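Local coordinates for protein member of s1p family of ribosomal proteins (Pyrococcus furiosus, PDB 5YH1) that probably acts as a manganese-dependent exonuclease on nucleic acids, this chain being the DHH-domain portion of a longer, RecJ-like protein, at residues 130-142 with 154-168. Numbering follows the deposited sequence.
Sequences LPLVVIVDNGGTT and YGVKIVVIDHHDPRD. With MN (manganese (II) ion), chain F.
Val133, Ile135 and Asp137 each give their backbone N-H to carbonyls of 157-161, and Val159 and Ile161 give theirs back, a parallel ladder whose first bond, Val133 N to Lys157 O, is 3.0 Å long. Along this ladder the packing is close: Val134 and Val159 lie side by side on one face of the sheet, while on the other Val133 CG2 presses on Val156 CG1 at 3.5 Å, the two side chains crossing at about a right angle. Past the C-terminal ends of the strands the metal site begins. Asp137, with CG anti to the backbone N (chi1 -161°), brings OD1 to 2.3 Å from the manganese ion, and His163 NE2 binds the same ion, its ring only 16° from the plane of the carboxylate. Asp67, Asp229 and two waters complete the sphere. Behind this first shell, Asp162 OD1 accepts from His164 ND1 at 2.7 Å, close to the imidazole plane, and also from His163 N, while OD2 uses its anti lone pair for Gly140 N. An alanine in place of Asp162 is likely to leave His164 ND1 and Gly140 N without their acceptor and the imidazole freer to turn. Farther out the contact loosens and water enters. Thr142 OG1 donates to Asp168 OD2 at 2.7 Å, yet two waters bridge Thr142 to Pro166 O, and at the other end a third links Pro131 O with Lys157 N. The two strands and helix 145-152 form a beta-alpha-beta crossover of the DHH domain, with Tyr148 of that helix touching Ile135, Ile158 and Val160; strand 58-63 pairs with 132-136 on its other edge, and helix 109-126 packs against Leu130, Pro131 and Tyr154.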
ATOM      1  N   LEU A 130      18.239 -18.567  10.656  1.00 30.99           N
ATOM      2  CA  LEU A 130      17.422 -17.434  11.049  1.00 30.80           C
ATOM      3  C   LEU A 130      18.343 -16.264  11.414  1.00 29.44           C
ATOM      4  O   LEU A 130      19.448 -16.466  11.924  1.00 27.76           O
ATOM      5  CB  LEU A 130      16.511 -17.799  12.211  1.00 31.67           C
ATOM      6  CG  LEU A 130      15.496 -18.912  11.936  1.00 33.76           C
ATOM      7  CD1 LEU A 130      14.620 -19.105  13.162  1.00 35.08           C
ATOM      8  CD2 LEU A 130      14.638 -18.636  10.711  1.00 33.76           C
ATOM      9  N   PRO A 131      17.910 -15.039  11.116  1.00 29.10           N
ATOM     10  CA  PRO A 131      18.827 -13.901  11.199  1.00 27.97           C
ATOM     11  C   PRO A 131      19.083 -13.404  12.608  1.00 26.34           C
ATOM     12  O   PRO A 131      18.344 -13.728  13.529  1.00 24.84           O
ATOM     13  CB  PRO A 131      18.106 -12.812  10.400  1.00 28.65           C
ATOM     14  CG  PRO A 131      16.666 -13.176  10.506  1.00 29.25           C
ATOM     15  CD  PRO A 131      16.637 -14.671  10.481  1.00 29.19           C
ATOM     16  N   LEU A 132      20.161 -12.642  12.748  1.00 25.69           N
ATOM     17  CA  LEU A 132      20.337 -11.744  13.869  1.00 25.19           C
ATOM     18  C   LEU A 132      19.537 -10.494  13.520  1.00 24.89           C
ATOM     19  O   LEU A 132      19.663  -9.956  12.414  1.00 24.66           O
ATOM     20  CB  LEU A 132      21.818 -11.383  14.042  1.00 25.20           C
ATOM     21  CG  LEU A 132      22.182 -10.351  15.115  1.00 25.02           C
ATOM     22  CD1 LEU A 132      21.957 -10.944  16.493  1.00 25.38           C
ATOM     23  CD2 LEU A 132      23.627  -9.892  14.958  1.00 25.74           C
ATOM     24  N   VAL A 133      18.717 -10.048  14.462  1.00 25.06           N
ATOM     25  CA  VAL A 133      17.929  -8.836  14.307  1.00 24.59           C
ATOM     26  C   VAL A 133      18.568  -7.694  15.106  1.00 25.11           C
ATOM     27  O   VAL A 133      18.815  -7.831  16.320  1.00 24.63           O
ATOM     28  CB  VAL A 133      16.477  -9.071  14.768  1.00 24.45           C
ATOM     29  CG1 VAL A 133      15.676  -7.779  14.721  1.00 24.20           C
ATOM     30  CG2 VAL A 133      15.812 -10.134  13.895  1.00 25.02           C
ATOM     31  N   VAL A 134      18.849  -6.589  14.410  1.00 24.13           N
ATOM     32  CA  VAL A 134      19.417  -5.377  15.010  1.00 23.54           C
ATOM     33  C   VAL A 134      18.420  -4.249  14.819  1.00 24.10           C
ATOM     34  O   VAL A 134      18.088  -3.909  13.676  1.00 24.15           O
ATOM     35  CB  VAL A 134      20.755  -4.975  14.350  1.00 23.54           C
ATOM     36  CG1 VAL A 134      21.357  -3.759  15.044  1.00 23.05           C
ATOM     37  CG2 VAL A 134      21.741  -6.139  14.361  1.00 23.58           C
ATOM     38  N   ILE A 135      17.929  -3.691  15.928  1.00 24.32           N
ATOM     39  CA  ILE A 135      16.957  -2.603  15.901  1.00 25.45           C
ATOM     40  C   ILE A 135      17.649  -1.342  16.390  1.00 24.89           C
ATOM     41  O   ILE A 135      18.322  -1.373  17.428  1.00 23.11           O
ATOM     42  CB  ILE A 135      15.768  -2.828  16.847  1.00 26.70           C
ATOM     43  CG1 ILE A 135      15.328  -4.286  16.864  1.00 29.74           C
ATOM     44  CG2 ILE A 135      14.619  -1.892  16.468  1.00 26.61           C
ATOM     45  CD1 ILE A 135      14.700  -4.751  15.568  1.00 31.31           C
ATOM     46  N   VAL A 136      17.448  -0.237  15.672  1.00 24.31           N
ATOM     47  CA  VAL A 136      18.242   0.978  15.874  1.00 24.46           C
ATOM     48  C   VAL A 136      17.346   2.207  15.862  1.00 25.19           C
ATOM     49  O   VAL A 136      16.500   2.364  14.969  1.00 24.71           O
ATOM     50  CB  VAL A 136      19.300   1.114  14.769  1.00 25.89           C
ATOM     51  CG1 VAL A 136      20.137   2.370  14.958  1.00 27.10           C
ATOM     52  CG2 VAL A 136      20.182  -0.127  14.730  1.00 26.22           C
ATOM     53  N   ASP A 137      17.544   3.075  16.851  1.00 25.37           N
ATOM     54  CA  ASP A 137      16.700   4.257  17.089  1.00 26.33           C
ATOM     55  C   ASP A 137      15.241   3.919  17.434  1.00 26.60           C
ATOM     56  O   ASP A 137      14.384   4.797  17.550  1.00 27.25           O
ATOM     57  CB  ASP A 137      16.783   5.244  15.916  1.00 27.02           C
ATOM     58  CG  ASP A 137      16.319   6.639  16.300  1.00 27.96           C
ATOM     59  OD1 ASP A 137      16.693   7.112  17.405  1.00 28.75           O
ATOM     60  OD2 ASP A 137      15.561   7.249  15.519  1.00 27.48           O
ATOM     61  N   ASN A 138      14.989   2.632  17.626  1.00 27.27           N
ATOM     62  CA  ASN A 138      13.722   2.091  18.073  1.00 27.18           C
ATOM     63  C   ASN A 138      14.142   0.892  18.908  1.00 26.49           C
ATOM     64  O   ASN A 138      15.319   0.523  18.889  1.00 25.23           O
ATOM     65  CB  ASN A 138      12.886   1.581  16.886  1.00 27.28           C
ATOM     66  CG  ASN A 138      11.946   2.623  16.310  1.00 28.47           C
ATOM     67  OD1 ASN A 138      11.866   3.751  16.785  1.00 29.57           O
ATOM     68  ND2 ASN A 138      11.223   2.238  15.254  1.00 28.64           N
ATOM     69  N   GLY A 139      13.189   0.274  19.604  1.00 26.03           N
ATOM     70  CA  GLY A 139      13.418  -1.047  20.183  1.00 26.83           C
ATOM     71  C   GLY A 139      13.674  -1.103  21.676  1.00 26.58           C
ATOM     72  O   GLY A 139      13.570  -2.169  22.284  1.00 27.51           O
ATOM     73  N   GLY A 140      14.009   0.030  22.276  1.00 26.73           N
ATOM     74  CA  GLY A 140      14.421   0.062  23.677  1.00 27.38           C
ATOM     75  C   GLY A 140      13.317   0.314  24.689  1.00 27.62           C
ATOM     76  O   GLY A 140      13.611   0.691  25.823  1.00 27.56           O
ATOM     77  N   THR A 141      12.059   0.117  24.297  1.00 28.21           N
ATOM     78  CA  THR A 141      10.927   0.388  25.186  1.00 28.52           C
ATOM     79  C   THR A 141       9.969  -0.783  25.315  1.00 29.78           C
ATOM     80  O   THR A 141      10.045  -1.778  24.582  1.00 28.73           O
ATOM     81  CB  THR A 141      10.086   1.588  24.717  1.00 29.37           C
ATOM     82  OG1 THR A 141       9.272   1.190  23.613  1.00 29.31           O
ATOM     83  CG2 THR A 141      10.970   2.796  24.337  1.00 30.00           C
ATOM     84  N   THR A 142       9.042  -0.626  26.251  1.00 30.30           N
ATOM     85  CA  THR A 142       8.016  -1.618  26.524  1.00 30.76           C
ATOM     86  C   THR A 142       7.067  -1.837  25.325  1.00 31.50           C
ATOM     87  O   THR A 142       6.554  -2.938  25.135  1.00 29.88           O
ATOM     88  CB  THR A 142       7.269  -1.225  27.816  1.00 31.02           C
ATOM     89  OG1 THR A 142       8.176  -1.379  28.922  1.00 31.86           O
ATOM     90  CG2 THR A 142       6.025  -2.088  28.054  1.00 31.13           C
ATOM     91  N   TYR A 154      10.814 -17.953  17.748  1.00 27.20           N
ATOM     92  CA  TYR A 154      11.689 -18.510  16.719  1.00 26.73           C
ATOM     93  C   TYR A 154      13.156 -18.621  17.156  1.00 26.43           C
ATOM     94  O   TYR A 154      14.014 -18.946  16.335  1.00 28.17           O
ATOM     95  CB  TYR A 154      11.549 -17.683  15.429  1.00 26.81           C
ATOM     96  CG  TYR A 154      10.170 -17.820  14.845  1.00 26.44           C
ATOM     97  CD1 TYR A 154       9.113 -17.076  15.341  1.00 26.20           C
ATOM     98  CD2 TYR A 154       9.912 -18.734  13.826  1.00 26.01           C
ATOM     99  CE1 TYR A 154       7.833 -17.225  14.835  1.00 26.28           C
ATOM    100  CE2 TYR A 154       8.637 -18.890  13.311  1.00 26.08           C
ATOM    101  CZ  TYR A 154       7.601 -18.133  13.816  1.00 26.23           C
ATOM    102  OH  TYR A 154       6.325 -18.294  13.312  1.00 25.20           O
ATOM    103  N   GLY A 155      13.443 -18.373  18.432  1.00 26.17           N
ATOM    104  CA  GLY A 155      14.830 -18.393  18.946  1.00 26.64           C
ATOM    105  C   GLY A 155      15.767 -17.353  18.339  1.00 27.64           C
ATOM    106  O   GLY A 155      16.985 -17.566  18.263  1.00 28.42           O
ATOM    107  N   VAL A 156      15.209 -16.227  17.906  1.00 27.30           N
ATOM    108  CA  VAL A 156      15.983 -15.178  17.245  1.00 27.53           C
ATOM    109  C   VAL A 156      16.737 -14.333  18.275  1.00 27.62           C
ATOM    110  O   VAL A 156      16.195 -13.993  19.325  1.00 28.19           O
ATOM    111  CB  VAL A 156      15.066 -14.289  16.369  1.00 27.85           C
ATOM    112  CG1 VAL A 156      15.722 -12.963  16.017  1.00 27.79           C
ATOM    113  CG2 VAL A 156      14.669 -15.042  15.099  1.00 28.40           C
ATOM    114  N   LYS A 157      17.992 -14.016  17.974  1.00 28.28           N
ATOM    115  CA  LYS A 157      18.780 -13.117  18.824  1.00 29.66           C
ATOM    116  C   LYS A 157      18.625 -11.683  18.356  1.00 28.14           C
ATOM    117  O   LYS A 157      18.456 -11.422  17.164  1.00 26.05           O
ATOM    118  CB  LYS A 157      20.240 -13.548  18.856  1.00 32.69           C
ATOM    119  CG  LYS A 157      20.397 -14.894  19.539  1.00 36.35           C
ATOM    120  CD  LYS A 157      21.848 -15.297  19.653  1.00 41.84           C
ATOM    121  CE  LYS A 157      21.985 -16.565  20.482  1.00 45.51           C
ATOM    122  NZ  LYS A 157      23.408 -17.004  20.515  1.00 48.13           N
ATOM    123  N   ILE A 158      18.647 -10.768  19.319  1.00 27.05           N
ATOM    124  CA  ILE A 158      18.208  -9.407  19.102  1.00 27.02           C
ATOM    125  C   ILE A 158      19.205  -8.432  19.729  1.00 26.95           C
ATOM    126  O   ILE A 158      19.522  -8.535  20.919  1.00 27.37           O
ATOM    127  CB  ILE A 158      16.807  -9.170  19.720  1.00 26.65           C
ATOM    128  CG1 ILE A 158      15.772 -10.151  19.143  1.00 26.58           C
ATOM    129  CG2 ILE A 158      16.346  -7.743  19.474  1.00 26.19           C
ATOM    130  CD1 ILE A 158      14.475 -10.202  19.928  1.00 25.85           C
ATOM    131  N   VAL A 159      19.700  -7.505  18.912  1.00 26.12           N
ATOM    132  CA  VAL A 159      20.527  -6.384  19.366  1.00 25.53           C
ATOM    133  C   VAL A 159      19.713  -5.092  19.258  1.00 24.78           C
ATOM    134  O   VAL A 159      19.104  -4.819  18.219  1.00 23.20           O
ATOM    135  CB  VAL A 159      21.805  -6.262  18.511  1.00 27.09           C
ATOM    136  CG1 VAL A 159      22.597  -4.997  18.858  1.00 27.26           C
ATOM    137  CG2 VAL A 159      22.666  -7.512  18.673  1.00 27.40           C
ATOM    138  N   VAL A 160      19.689  -4.311  20.335  1.00 24.76           N
ATOM    139  CA  VAL A 160      19.052  -3.002  20.327  1.00 24.26           C
ATOM    140  C   VAL A 160      20.068  -1.889  20.582  1.00 25.02           C
ATOM    141  O   VAL A 160      20.829  -1.947  21.561  1.00 24.41           O
ATOM    142  CB  VAL A 160      17.957  -2.890  21.395  1.00 24.58           C
ATOM    143  CG1 VAL A 160      17.288  -1.518  21.302  1.00 25.17           C
ATOM    144  CG2 VAL A 160      16.934  -4.016  21.247  1.00 24.72           C
ATOM    145  N   ILE A 161      20.065  -0.889  19.697  1.00 24.46           N
ATOM    146  CA  ILE A 161      20.866   0.333  19.836  1.00 24.53           C
ATOM    147  C   ILE A 161      19.899   1.524  19.762  1.00 24.99           C
ATOM    148  O   ILE A 161      19.445   1.905  18.684  1.00 24.71           O
ATOM    149  CB  ILE A 161      21.925   0.454  18.724  1.00 24.58           C
ATOM    150  CG1 ILE A 161      22.864  -0.757  18.737  1.00 25.28           C
ATOM    151  CG2 ILE A 161      22.728   1.737  18.891  1.00 25.18           C
ATOM    152  CD1 ILE A 161      23.701  -0.903  17.486  1.00 25.69           C
ATOM    153  N   ASP A 162      19.568   2.094  20.912  1.00 24.22           N
ATOM    154  CA  ASP A 162      18.535   3.109  21.001  1.00 24.93           C
ATOM    155  C   ASP A 162      18.901   4.127  22.091  1.00 25.02           C
ATOM    156  O   ASP A 162      19.808   3.892  22.892  1.00 25.49           O
ATOM    157  CB  ASP A 162      17.196   2.415  21.290  1.00 25.20           C
ATOM    158  CG  ASP A 162      15.993   3.301  21.045  1.00 25.54           C
ATOM    159  OD1 ASP A 162      16.155   4.423  20.497  1.00 24.35           O
ATOM    160  OD2 ASP A 162      14.867   2.867  21.415  1.00 25.71           O
ATOM    161  N   HIS A 163      18.211   5.264  22.107  1.00 25.88           N
ATOM    162  CA  HIS A 163      18.455   6.310  23.118  1.00 26.30           C
ATOM    163  C   HIS A 163      17.171   6.911  23.691  1.00 27.05           C
ATOM    164  O   HIS A 163      17.206   7.983  24.313  1.00 28.13           O
ATOM    165  CB  HIS A 163      19.353   7.416  22.541  1.00 26.48           C
ATOM    166  CG  HIS A 163      18.729   8.171  21.414  1.00 27.99           C
ATOM    167  ND1 HIS A 163      18.526   9.534  21.452  1.00 29.09           N
ATOM    168  CD2 HIS A 163      18.241   7.750  20.225  1.00 27.68           C
ATOM    169  CE1 HIS A 163      17.954   9.920  20.324  1.00 28.46           C
ATOM    170  NE2 HIS A 163      17.775   8.856  19.566  1.00 28.12           N
ATOM    171  N   HIS A 164      16.052   6.207  23.503  1.00 27.09           N
ATOM    172  CA  HIS A 164      14.792   6.548  24.151  1.00 27.85           C
ATOM    173  C   HIS A 164      14.729   5.877  25.510  1.00 28.79           C
ATOM    174  O   HIS A 164      15.360   4.836  25.731  1.00 29.04           O
ATOM    175  CB  HIS A 164      13.606   6.128  23.278  1.00 27.18           C
ATOM    176  CG  HIS A 164      13.584   6.821  21.954  1.00 27.52           C
ATOM    177  ND1 HIS A 164      14.328   6.387  20.876  1.00 27.14           N
ATOM    178  CD2 HIS A 164      12.958   7.952  21.552  1.00 26.73           C
ATOM    179  CE1 HIS A 164      14.143   7.212  19.860  1.00 27.13           C
ATOM    180  NE2 HIS A 164      13.318   8.170  20.245  1.00 27.26           N
ATOM    181  N   ASP A 165      13.962   6.480  26.410  1.00 30.56           N
ATOM    182  CA  ASP A 165      13.831   6.001  27.784  1.00 33.45           C
ATOM    183  C   ASP A 165      13.051   4.679  27.837  1.00 33.15           C
ATOM    184  O   ASP A 165      11.896   4.632  27.430  1.00 31.86           O
ATOM    185  CB  ASP A 165      13.128   7.072  28.635  1.00 34.82           C
ATOM    186  CG  ASP A 165      13.001   6.683  30.112  1.00 37.52           C
ATOM    187  OD1 ASP A 165      13.633   5.703  30.574  1.00 35.80           O
ATOM    188  OD2 ASP A 165      12.246   7.376  30.816  1.00 42.28           O
ATOM    189  N   PRO A 166      13.680   3.602  28.341  1.00 35.36           N
ATOM    190  CA  PRO A 166      12.919   2.356  28.506  1.00 38.58           C
ATOM    191  C   PRO A 166      11.760   2.472  29.497  1.00 41.99           C
ATOM    192  O   PRO A 166      10.842   1.665  29.446  1.00 44.12           O
ATOM    193  CB  PRO A 166      13.970   1.356  29.002  1.00 37.27           C
ATOM    194  CG  PRO A 166      15.283   1.924  28.559  1.00 36.55           C
ATOM    195  CD  PRO A 166      15.114   3.410  28.622  1.00 35.66           C
ATOM    196  N   ARG A 167      11.822   3.461  30.390  1.00 45.58           N
ATOM    197  CA  ARG A 167      10.749   3.786  31.343  1.00 49.26           C
ATOM    198  C   ARG A 167      10.536   2.766  32.468  1.00 49.69           C
ATOM    199  O   ARG A 167      10.670   3.125  33.634  1.00 51.90           O
ATOM    200  CB  ARG A 167       9.414   4.061  30.638  1.00 51.30           C
ATOM    201  CG  ARG A 167       9.334   5.412  29.951  1.00 54.28           C
ATOM    202  CD  ARG A 167       7.900   5.731  29.566  1.00 56.67           C
ATOM    203  NE  ARG A 167       7.800   7.024  28.902  1.00 60.34           N
ATOM    204  N   ASP A 168      10.186   1.524  32.128  1.00 47.64           N
ATOM    205  CA  ASP A 168       9.827   0.515  33.137  1.00 45.57           C
ATOM    206  C   ASP A 168      11.070  -0.158  33.707  1.00 44.73           C
ATOM    207  O   ASP A 168      11.487  -1.219  33.243  1.00 46.43           O
ATOM    208  CB  ASP A 168       8.886  -0.538  32.534  1.00 47.40           C
ATOM    209  CG  ASP A 168       7.530   0.032  32.162  1.00 49.03           C
ATOM    210  OD1 ASP A 168       6.971   0.795  32.970  1.00 54.48           O
ATOM    211  OD2 ASP A 168       7.003  -0.282  31.070  1.00 50.02           O
TER
HETATM  212 MN    MN F 805      16.939   9.412  17.395  1.00 42.69          MN
HETATM  213  O   HOH W   1      19.432 -15.029  15.653  1.00 29.74           O
HETATM  214  O   HOH W   2      15.723   9.740  15.631  1.00 30.46           O
HETATM  215  O   HOH W   3      10.998  -1.416  29.308  1.00 32.92           O
HETATM  216  O   HOH W   4       8.739   1.827  28.009  1.00 42.70           O
HETATM  217  O   HOH W   5      15.071  10.169  18.340  1.00 34.42           O